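Local atomic coordinates of yeast glycogen phosphorylase (Saccharomyces cerevisiae, PDB entry 1YGP), a protein that belongs to the carbohydrate phosphorylases of the GT-B clan, large dimeric enzymes built with two alpha/beta domains and carrying bound pyridoxal-5'-phosphate. Residues A[609-614]-A[816-821]. Sequence-based numbering, arbitrary orientation.
Sequences IHEYKR and DYYLVS
The carbonyl oxygen of Tyr818 accepts from two groups: Arg614 NH1 donates to Tyr818 O over 2.9 Å, and the hydroxyl of Thr716 bonds to the same oxygen. In this GT-B enzyme the contact ties the 3-10 turn after strand 601-606, a strand of the parallel six-stranded sheet, to the type I beta turn 816-819 that leads into helix 820-840. NH1 lies in the plane of the Tyr818 carbonyl, but the oxygen is tilted from the guanidinium plane and the N-H...O angle is a bent 135°. A bend at chi3 (-64°) turns the guanidinium of Arg614 toward the start of helix 820-840, where NH1 also forms a salt bridge with Asp823; NE donates instead to Ile714 O, just after strand 710-713. With this buried group held at several points, its rotation is probably fixed.

Beside this polar link, the ring of Tyr818 lies against the backbone of the 3-10 turn. Glu611 C stands over the ring centre, 4.3 Å above its plane, while Tyr612 N is displaced toward the rim of the same face. Both methylenes lie on this same face, Glu611 CB toward CE2 of Tyr818 (3.7 Å) and Tyr612 CB toward CE1 (3.6 Å). Glu611 crosses Tyr818 at about a right angle, its carboxylate plane turned 61° from the ring and OE1 bonded to Tyr661. On the opposite face of the Tyr818 ring, Tyr817 CD2 stands 3.7 Å above the plane, toward the rim.

Asp816 secures the start of helix 820-840. Val820 N reaches the syn lone pair of Asp816 OD1 at 3.1 Å, while Ser821 N and Ser821 OG both approach Asp816 OD2 from one face of the carboxylate, the hydroxyl oxygen 2.6 Å from OD2.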
loop_
_atom_site.group_PDB
_atom_site.type_symbol
_atom_site.label_atom_id
_atom_site.label_comp_id
_atom_site.label_asym_id
_atom_site.label_seq_id
_atom_site.Cartn_x
_atom_site.Cartn_y
_atom_site.Cartn_z
ATOM N N ILE A 609 -4.521 -21.735 -22.612
ATOM C CA ILE A 609 -5.596 -22.585 -23.056
ATOM C C ILE A 609 -6.151 -21.841 -24.252
ATOM O O ILE A 609 -6.658 -20.724 -24.099
ATOM C CB ILE A 609 -6.674 -22.709 -21.951
ATOM C CG1 ILE A 609 -6.097 -23.236 -20.626
ATOM C CG2 ILE A 609 -7.781 -23.583 -22.506
ATOM C CD1 ILE A 609 -5.379 -24.613 -20.601
ATOM N N HIS A 610 -6.080 -22.384 -25.453
ATOM C CA HIS A 610 -6.652 -21.697 -26.594
ATOM C C HIS A 610 -6.921 -22.782 -27.597
ATOM O O HIS A 610 -6.032 -23.610 -27.775
ATOM C CB HIS A 610 -5.669 -20.714 -27.226
ATOM C CG HIS A 610 -6.307 -19.823 -28.277
ATOM N ND1 HIS A 610 -7.136 -20.103 -29.291
ATOM C CD2 HIS A 610 -6.096 -18.469 -28.286
ATOM C CE1 HIS A 610 -7.423 -18.977 -29.901
ATOM N NE2 HIS A 610 -6.798 -18.008 -29.288
ATOM N N GLU A 611 -8.033 -22.786 -28.336
ATOM C CA GLU A 611 -8.253 -23.825 -29.338
ATOM C C GLU A 611 -7.111 -24.087 -30.320
ATOM O O GLU A 611 -6.851 -25.254 -30.612
ATOM C CB GLU A 611 -9.466 -23.510 -30.158
ATOM C CG GLU A 611 -10.777 -23.607 -29.432
ATOM C CD GLU A 611 -11.888 -23.195 -30.372
ATOM O OE1 GLU A 611 -12.161 -21.994 -30.488
ATOM O OE2 GLU A 611 -12.461 -24.087 -30.999
ATOM N N TYR A 612 -6.396 -23.055 -30.816
ATOM C CA TYR A 612 -5.281 -23.274 -31.718
ATOM C C TYR A 612 -4.056 -23.917 -31.058
ATOM O O TYR A 612 -3.129 -24.369 -31.728
ATOM C CB TYR A 612 -4.904 -21.931 -32.380
ATOM C CG TYR A 612 -3.853 -21.035 -31.729
ATOM C CD1 TYR A 612 -2.495 -21.312 -31.912
ATOM C CD2 TYR A 612 -4.227 -19.952 -30.939
ATOM C CE1 TYR A 612 -1.518 -20.533 -31.305
ATOM C CE2 TYR A 612 -3.244 -19.161 -30.328
ATOM C CZ TYR A 612 -1.890 -19.462 -30.508
ATOM O OH TYR A 612 -0.911 -18.740 -29.843
ATOM N N LYS A 613 -3.951 -23.918 -29.731
ATOM C CA LYS A 613 -2.847 -24.583 -29.045
ATOM C C LYS A 613 -3.151 -26.062 -28.951
ATOM O O LYS A 613 -2.322 -26.841 -28.479
ATOM C CB LYS A 613 -2.668 -24.096 -27.639
ATOM C CG LYS A 613 -2.376 -22.640 -27.553
ATOM C CD LYS A 613 -0.940 -22.404 -27.824
ATOM C CE LYS A 613 -0.766 -21.003 -27.363
ATOM N NZ LYS A 613 0.508 -20.520 -27.823
ATOM N N ARG A 614 -4.375 -26.416 -29.324
ATOM C CA ARG A 614 -4.881 -27.758 -29.390
ATOM C C ARG A 614 -4.736 -28.595 -28.138
ATOM O O ARG A 614 -4.413 -29.781 -28.170
ATOM C CB ARG A 614 -4.242 -28.434 -30.604
ATOM C CG ARG A 614 -4.673 -27.648 -31.829
ATOM C CD ARG A 614 -4.637 -28.516 -33.036
ATOM N NE ARG A 614 -3.280 -28.945 -33.305
ATOM C CZ ARG A 614 -2.958 -29.674 -34.387
ATOM N NH1 ARG A 614 -3.910 -30.028 -35.272
ATOM N NH2 ARG A 614 -1.675 -30.051 -34.571
ATOM N N ASP A 816 -13.892 -28.146 -38.714
ATOM C CA ASP A 816 -12.689 -28.418 -37.950
ATOM C C ASP A 816 -11.480 -27.588 -38.399
ATOM O O ASP A 816 -10.439 -28.080 -38.874
ATOM C CB ASP A 816 -12.405 -29.918 -38.037
ATOM C CG ASP A 816 -11.137 -30.404 -37.331
ATOM O OD1 ASP A 816 -10.930 -30.160 -36.140
ATOM O OD2 ASP A 816 -10.324 -31.018 -38.007
ATOM N N TYR A 817 -11.652 -26.272 -38.236
ATOM C CA TYR A 817 -10.637 -25.299 -38.580
ATOM C C TYR A 817 -9.259 -25.537 -37.962
ATOM O O TYR A 817 -8.297 -25.024 -38.498
ATOM C CB TYR A 817 -11.162 -23.943 -38.184
ATOM C CG TYR A 817 -10.343 -22.764 -38.693
ATOM C CD1 TYR A 817 -10.408 -22.383 -40.040
ATOM C CD2 TYR A 817 -9.544 -22.040 -37.806
ATOM C CE1 TYR A 817 -9.687 -21.278 -40.504
ATOM C CE2 TYR A 817 -8.820 -20.938 -38.263
ATOM C CZ TYR A 817 -8.898 -20.557 -39.606
ATOM O OH TYR A 817 -8.223 -19.426 -40.028
ATOM N N TYR A 818 -9.023 -26.263 -36.867
ATOM C CA TYR A 818 -7.669 -26.416 -36.344
ATOM C C TYR A 818 -7.081 -27.779 -36.633
ATOM O O TYR A 818 -6.144 -28.231 -35.959
ATOM C CB TYR A 818 -7.665 -26.189 -34.848
ATOM C CG TYR A 818 -8.130 -24.789 -34.532
ATOM C CD1 TYR A 818 -7.281 -23.721 -34.775
ATOM C CD2 TYR A 818 -9.425 -24.585 -34.055
ATOM C CE1 TYR A 818 -7.746 -22.434 -34.539
ATOM C CE2 TYR A 818 -9.890 -23.294 -33.822
ATOM C CZ TYR A 818 -9.039 -22.234 -34.064
ATOM O OH TYR A 818 -9.461 -20.954 -33.794
ATOM N N LEU A 819 -7.681 -28.484 -37.600
ATOM C CA LEU A 819 -7.196 -29.770 -38.068
ATOM C C LEU A 819 -6.988 -30.856 -37.011
ATOM O O LEU A 819 -6.045 -31.654 -37.083
ATOM C CB LEU A 819 -5.883 -29.551 -38.853
ATOM C CG LEU A 819 -5.841 -28.946 -40.265
ATOM C CD1 LEU A 819 -6.554 -27.613 -40.316
ATOM C CD2 LEU A 819 -4.376 -28.703 -40.659
ATOM N N VAL A 820 -7.908 -30.983 -36.056
ATOM C CA VAL A 820 -7.793 -32.061 -35.076
ATOM C C VAL A 820 -7.949 -33.428 -35.759
ATOM O O VAL A 820 -7.132 -34.328 -35.555
ATOM C CB VAL A 820 -8.863 -31.900 -33.955
ATOM C CG1 VAL A 820 -8.915 -33.110 -33.017
ATOM C CG2 VAL A 820 -8.475 -30.693 -33.106
ATOM N N SER A 821 -8.959 -33.574 -36.625
ATOM C CA SER A 821 -9.226 -34.819 -37.324
ATOM C C SER A 821 -8.032 -35.298 -38.137
ATOM O O SER A 821 -7.652 -36.479 -38.110
ATOM C CB SER A 821 -10.399 -34.657 -38.280
ATOM O OG SER A 821 -11.196 -33.478 -38.097
#